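Local atomic coordinates of TRAP-T family transporter, DctP (Periplasmic binding) subunit (Sulfitobacter sp. NAS-14.1, PDB entry 4PF8), a protein that binds beta-D-galacturonate as the periplasmic solute-binding subunit of a TRAP transporter, probably delivering this sugar acid to its membrane partners for uptake. Residues 99-104 with 316-321; 139-144 with 263-268. All blocks are in the same frame, centred on the assembly; numbering follows the deposited sequence. Where two conformers were deposited one is given.

Contact 1: residues 99-104 with 316-321; sequences TNVVSL and DLVNLF
Val101, in the conformer described, pushes both of its methyl groups into the face of helix 315-322, and each branch finds different neighbours. Val101 CG1 meets Val318 CG2 at 3.6 Å and Leu317 CD2 at 3.7 Å, the two valines sliding past each other in opposite directions while the leucine crosses at about a right angle. A chi1 of -59° places CG1 anti to the carbonyl carbon and CG2 between the backbone N and the carbonyl carbon. From there Val101 CG2 stands over one face of the Phe321 ring in a CH-pi contact, 4.3 Å from the ring centroid and 26° off its normal. A compact side chain with two methyls suits this place in the family 7 solute-binding protein, where 3-10 segment 99-102 packs close against a helix: the CA atoms of Val101 and Val318 are 5.7 Å apart. Val102 CG1 approaches Phe321 CE2 obliquely at 4.2 Å, and both side chains also rest on Leu126 of helix 121-132. Past the turn, Leu104 has CG anti to its carbonyl carbon (chi1 -73°), and Leu104 CD1 reaches Val318 CG1 and CG2, each at 4.0 Å. Helix 301-310 backs this end, where Tyr304 touches Leu104 and Tyr307 and Leu308 touch Val318.

Contact 2: residues 139-144 with 263-268; sequences GYYDAG and DLQRKL
Gln265 reads the backbone of Asp142 in both directions: its OE1 accepts from Asp142 N at 2.9 Å, and its NE2 gives a nearly straight bond (165°) to a lone pair of Asp142 O, also at 2.9 Å. A bend at chi2 (-93°) turns the amide alongside the chain where strand 135-141 ends, its plane 10° from that of the Tyr141 ring. Gln265 CB sits over the centre of the Tyr141 ring in a CH-pi contact, 3.8 Å from the centroid, while Gln265 CG lies 3.4 Å from Tyr141 CD2. Cut back to an alanine here, the side chain would offer no amide, which would probably leave Asp142 N and O without these partners and strip CG and the amide from beside the ring. The extended Arg266 brings NE (3.0 Å) and NH1 (2.8 Å) side-on to the single atom Tyr140 O, near the guanidinium plane. Farther out, Asp119 (salt bridge) and Tyr115 (cation-pi) position Arg266, Ser261 bonds the Tyr141 hydroxyl, and Tyr115 bonds Asp142 OD2. Asp142 OD1 accepts from Gly144 N at 2.7 Å, an Asx turn. Tyr141 pairs by backbone with Glu234 and Ala143 O accepts from Asn208, both galacturonate-pocket residues, so this strand-end and helix junction borders the ligand site of a family 7 binding protein.

Both contacts are largely buried, yet their chemistry differs. Contact 1 is wholly apolar, side chain against side chain, and joins the loop following helix 89-92 to the helix near the C-terminus. Contact 2 is mainly polar: side chains of the long helix 248-282 bond to main-chain atoms of Tyr140, at the end of outermost strand 135-141, and of Asp142 just after it. They share no element, and the centres of contact 1 and contact 2 lie about 20 Å apart. The sugar acid is about 8 Å from the side chain of Gln265 in contact 2 and about 11 Å from that of Val102 in contact 1. Contact 2 also lies nearer the centre of the chain.

Contact 1: residues 99-104 with 316-321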
loop_
_atom_site.group_PDB
_atom_site.type_symbol
_atom_site.label_atom_id
_atom_site.label_comp_id
_atom_site.label_asym_id
_atom_site.label_seq_id
_atom_site.Cartn_x
_atom_site.Cartn_y
_atom_site.Cartn_z
ATOM N N THR A 99 -9.691 -4.830 6.947
ATOM C CA THR A 99 -8.848 -4.480 5.821
ATOM C C THR A 99 -7.851 -5.584 5.472
ATOM O O THR A 99 -7.207 -5.485 4.457
ATOM C CB THR A 99 -8.075 -3.157 6.015
ATOM O OG1 THR A 99 -7.145 -3.285 7.100
ATOM C CG2 THR A 99 -9.042 -2.022 6.269
ATOM N N ASN A 100 -7.730 -6.625 6.293
ATOM C CA ASN A 100 -6.824 -7.714 5.920
ATOM C C ASN A 100 -7.179 -8.338 4.588
ATOM O O ASN A 100 -6.320 -8.859 3.905
ATOM C CB ASN A 100 -6.766 -8.801 6.996
ATOM C CG ASN A 100 -5.947 -8.389 8.178
ATOM O OD1 ASN A 100 -4.759 -8.116 8.048
ATOM N ND2 ASN A 100 -6.575 -8.315 9.342
ATOM N N VAL A 101 -8.452 -8.278 4.211
ATOM C CA VAL A 101 -8.906 -8.936 2.988
ATOM C C VAL A 101 -8.187 -8.462 1.721
ATOM O O VAL A 101 -8.043 -9.226 0.779
ATOM C CB VAL A 101 -10.434 -8.795 2.799
ATOM C CG1 VAL A 101 -11.172 -9.401 3.983
ATOM C CG2 VAL A 101 -10.828 -7.330 2.592
ATOM N N VAL A 102 -7.744 -7.210 1.674
ATOM C CA VAL A 102 -7.056 -6.700 0.482
ATOM C C VAL A 102 -5.583 -7.076 0.455
ATOM O O VAL A 102 -4.912 -6.901 -0.562
ATOM C CB VAL A 102 -7.176 -5.161 0.313
ATOM C CG1 VAL A 102 -8.623 -4.764 0.300
ATOM C CG2 VAL A 102 -6.379 -4.423 1.408
ATOM N N SER A 103 -5.084 -7.618 1.557
ATOM C CA SER A 103 -3.702 -8.086 1.640
ATOM C C SER A 103 -3.548 -9.577 1.344
ATOM O O SER A 103 -2.470 -10.147 1.504
ATOM C CB SER A 103 -3.125 -7.778 3.011
ATOM O OG SER A 103 -2.883 -6.397 3.112
ATOM N N LEU A 104 -4.636 -10.212 0.923
ATOM C CA LEU A 104 -4.554 -11.613 0.534
ATOM C C LEU A 104 -3.942 -11.695 -0.857
ATOM O O LEU A 104 -4.276 -10.913 -1.718
ATOM C CB LEU A 104 -5.954 -12.229 0.560
ATOM C CG LEU A 104 -6.507 -12.459 1.970
ATOM C CD1 LEU A 104 -7.984 -12.765 1.908
ATOM C CD2 LEU A 104 -5.770 -13.602 2.670
ATOM N N ASP A 316 -17.508 -13.975 4.569
ATOM C CA ASP A 316 -18.385 -13.290 3.622
ATOM C C ASP A 316 -17.667 -12.140 2.919
ATOM O O ASP A 316 -17.764 -11.987 1.706
ATOM C CB ASP A 316 -19.658 -12.790 4.315
ATOM C CG ASP A 316 -20.599 -13.921 4.672
ATOM O OD1 ASP A 316 -20.392 -15.043 4.159
ATOM O OD2 ASP A 316 -21.545 -13.696 5.456
ATOM N N LEU A 317 -16.927 -11.341 3.677
ATOM C CA LEU A 317 -16.217 -10.209 3.095
ATOM C C LEU A 317 -15.124 -10.659 2.132
ATOM O O LEU A 317 -14.938 -10.049 1.083
ATOM C CB LEU A 317 -15.596 -9.342 4.182
ATOM C CG LEU A 317 -14.905 -8.094 3.630
ATOM C CD1 LEU A 317 -15.896 -7.199 2.934
ATOM C CD2 LEU A 317 -14.175 -7.329 4.716
ATOM N N VAL A 318 -14.396 -11.715 2.484
ATOM C CA VAL A 318 -13.346 -12.217 1.602
ATOM C C VAL A 318 -13.949 -12.652 0.267
ATOM O O VAL A 318 -13.399 -12.370 -0.791
ATOM C CB VAL A 318 -12.571 -13.386 2.226
ATOM C CG1 VAL A 318 -11.663 -14.031 1.186
ATOM C CG2 VAL A 318 -11.743 -12.906 3.404
ATOM N N ASN A 319 -15.092 -13.326 0.315
ATOM C CA ASN A 319 -15.731 -13.788 -0.918
ATOM C C ASN A 319 -16.271 -12.636 -1.760
ATOM O O ASN A 319 -16.267 -12.689 -2.993
ATOM C CB ASN A 319 -16.827 -14.800 -0.595
ATOM C CG ASN A 319 -16.263 -16.088 -0.039
ATOM O OD1 ASN A 319 -15.156 -16.481 -0.394
ATOM N ND2 ASN A 319 -17.011 -16.744 0.844
ATOM N N LEU A 320 -16.718 -11.581 -1.092
ATOM C CA LEU A 320 -17.092 -10.365 -1.786
ATOM C C LEU A 320 -15.965 -9.906 -2.724
ATOM O O LEU A 320 -16.221 -9.415 -3.823
ATOM C CB LEU A 320 -17.431 -9.278 -0.762
ATOM C CG LEU A 320 -18.174 -8.034 -1.231
ATOM C CD1 LEU A 320 -19.473 -8.416 -1.914
ATOM C CD2 LEU A 320 -18.448 -7.123 -0.042
ATOM N N PHE A 321 -14.713 -10.077 -2.298
ATOM C CA PHE A 321 -13.576 -9.692 -3.130
ATOM C C PHE A 321 -13.133 -10.810 -4.076
ATOM O O PHE A 321 -13.129 -10.632 -5.288
ATOM C CB PHE A 321 -12.392 -9.232 -2.264
ATOM C CG PHE A 321 -12.583 -7.861 -1.677
ATOM C CD1 PHE A 321 -13.388 -7.677 -0.570
ATOM C CD2 PHE A 321 -11.981 -6.754 -2.249
ATOM C CE1 PHE A 321 -13.576 -6.411 -0.040
ATOM C CE2 PHE A 321 -12.176 -5.494 -1.723
ATOM C CZ PHE A 321 -12.967 -5.325 -0.620
#

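Contact 2: residues 139-144 with 263-268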
loop_
_atom_site.group_PDB
_atom_site.type_symbol
_atom_site.label_atom_id
_atom_site.label_comp_id
_atom_site.label_asym_id
_atom_site.label_seq_id
_atom_site.Cartn_x
_atom_site.Cartn_y
_atom_site.Cartn_z
ATOM N N GLY A 139 -10.641 8.564 -0.262
ATOM C CA GLY A 139 -10.403 8.034 -1.581
ATOM C C GLY A 139 -9.358 6.953 -1.534
ATOM O O GLY A 139 -8.577 6.874 -0.594
ATOM N N TYR A 140 -9.377 6.092 -2.540
ATOM C CA TYR A 140 -8.406 5.006 -2.651
ATOM C C TYR A 140 -7.396 5.255 -3.771
ATOM O O TYR A 140 -7.721 5.279 -4.970
ATOM C CB TYR A 140 -9.133 3.647 -2.807
ATOM C CG TYR A 140 -9.993 3.312 -1.613
ATOM C CD1 TYR A 140 -9.409 3.051 -0.369
ATOM C CD2 TYR A 140 -11.383 3.259 -1.715
ATOM C CE1 TYR A 140 -10.183 2.781 0.738
ATOM C CE2 TYR A 140 -12.170 2.969 -0.604
ATOM C CZ TYR A 140 -11.553 2.733 0.623
ATOM O OH TYR A 140 -12.321 2.449 1.739
ATOM N N TYR A 141 -6.163 5.484 -3.349
ATOM C CA TYR A 141 -5.030 5.725 -4.241
ATOM C C TYR A 141 -4.479 4.404 -4.769
ATOM O O TYR A 141 -4.576 3.364 -4.121
ATOM C CB TYR A 141 -3.915 6.473 -3.496
ATOM C CG TYR A 141 -4.074 7.987 -3.293
ATOM C CD1 TYR A 141 -5.305 8.617 -3.357
ATOM C CD2 TYR A 141 -2.964 8.769 -3.016
ATOM C CE1 TYR A 141 -5.410 10.010 -3.154
ATOM C CE2 TYR A 141 -3.058 10.131 -2.827
ATOM C CZ TYR A 141 -4.270 10.748 -2.892
ATOM O OH TYR A 141 -4.339 12.108 -2.687
ATOM N N ASP A 142 -3.919 4.462 -5.969
ATOM C CA ASP A 142 -3.337 3.313 -6.661
ATOM C C ASP A 142 -1.915 3.063 -6.181
ATOM O O ASP A 142 -1.124 3.990 -6.059
ATOM C CB ASP A 142 -3.320 3.655 -8.156
ATOM C CG ASP A 142 -3.130 2.454 -9.077
ATOM O OD1 ASP A 142 -2.719 1.354 -8.642
ATOM O OD2 ASP A 142 -3.398 2.657 -10.300
ATOM N N ALA A 143 -1.597 1.807 -5.906
ATOM C CA ALA A 143 -0.223 1.409 -5.630
ATOM C C ALA A 143 0.165 0.211 -6.496
ATOM O O ALA A 143 1.080 -0.551 -6.162
ATOM C CB ALA A 143 -0.022 1.099 -4.167
ATOM N N GLY A 144 -0.519 0.075 -7.622
ATOM C CA GLY A 144 -0.165 -0.962 -8.565
ATOM C C GLY A 144 -0.115 -2.327 -7.923
ATOM O O GLY A 144 -0.886 -2.622 -7.040
ATOM N N ASP A 263 -8.400 11.186 -8.195
ATOM C CA ASP A 263 -8.384 11.176 -9.659
ATOM C C ASP A 263 -7.002 11.572 -10.175
ATOM O O ASP A 263 -6.458 10.940 -11.100
ATOM C CB ASP A 263 -9.426 12.127 -10.235
ATOM C CG ASP A 263 -10.838 11.626 -10.064
ATOM O OD1 ASP A 263 -11.024 10.411 -9.841
ATOM O OD2 ASP A 263 -11.768 12.456 -10.186
ATOM N N LEU A 264 -6.428 12.610 -9.571
ATOM C CA LEU A 264 -5.107 13.085 -9.963
ATOM C C LEU A 264 -4.052 12.020 -9.678
ATOM O O LEU A 264 -3.249 11.688 -10.554
ATOM C CB LEU A 264 -4.746 14.389 -9.237
ATOM C CG LEU A 264 -3.297 14.843 -9.419
ATOM C CD1 LEU A 264 -3.045 15.217 -10.865
ATOM C CD2 LEU A 264 -2.977 16.000 -8.503
ATOM N N GLN A 265 -4.055 11.459 -8.470
ATOM C CA GLN A 265 -3.025 10.495 -8.119
ATOM C C GLN A 265 -3.054 9.303 -9.050
ATOM O O GLN A 265 -2.001 8.787 -9.418
ATOM C CB GLN A 265 -3.162 10.020 -6.680
ATOM C CG GLN A 265 -1.987 9.150 -6.261
ATOM C CD GLN A 265 -2.200 7.657 -6.461
ATOM O OE1 GLN A 265 -3.277 7.203 -6.834
ATOM N NE2 GLN A 265 -1.153 6.880 -6.199
ATOM N N ARG A 266 -4.249 8.839 -9.391
ATOM C CA ARG A 266 -4.363 7.653 -10.242
ATOM C C ARG A 266 -3.797 7.936 -11.630
ATOM O O ARG A 266 -3.155 7.057 -12.246
ATOM C CB ARG A 266 -5.815 7.187 -10.315
ATOM C CG ARG A 266 -6.300 6.569 -9.016
ATOM C CD ARG A 266 -7.768 6.229 -9.109
ATOM N NE ARG A 266 -8.258 5.562 -7.909
ATOM C CZ ARG A 266 -9.471 5.054 -7.792
ATOM N NH1 ARG A 266 -9.828 4.478 -6.656
ATOM N NH2 ARG A 266 -10.354 5.129 -8.804
ATOM N N LYS A 267 -4.000 9.157 -12.115
ATOM C CA LYS A 267 -3.472 9.545 -13.420
ATOM C C LYS A 267 -1.941 9.605 -13.343
ATOM O O LYS A 267 -1.248 9.076 -14.215
ATOM C CB LYS A 267 -4.092 10.877 -13.886
ATOM C CG LYS A 267 -3.241 11.719 -14.831
ATOM C CD LYS A 267 -3.786 13.156 -14.915
ATOM C CE LYS A 267 -2.774 14.122 -15.540
ATOM N NZ LYS A 267 -2.054 14.949 -14.505
ATOM N N LEU A 268 -1.421 10.186 -12.271
ATOM C CA LEU A 268 0.018 10.287 -12.099
ATOM C C LEU A 268 0.627 8.909 -11.929
ATOM O O LEU A 268 1.748 8.655 -12.394
ATOM C CB LEU A 268 0.362 11.141 -10.888
ATOM C CG LEU A 268 -0.010 12.624 -10.995
ATOM C CD1 LEU A 268 0.305 13.357 -9.709
ATOM C CD2 LEU A 268 0.683 13.302 -12.165
#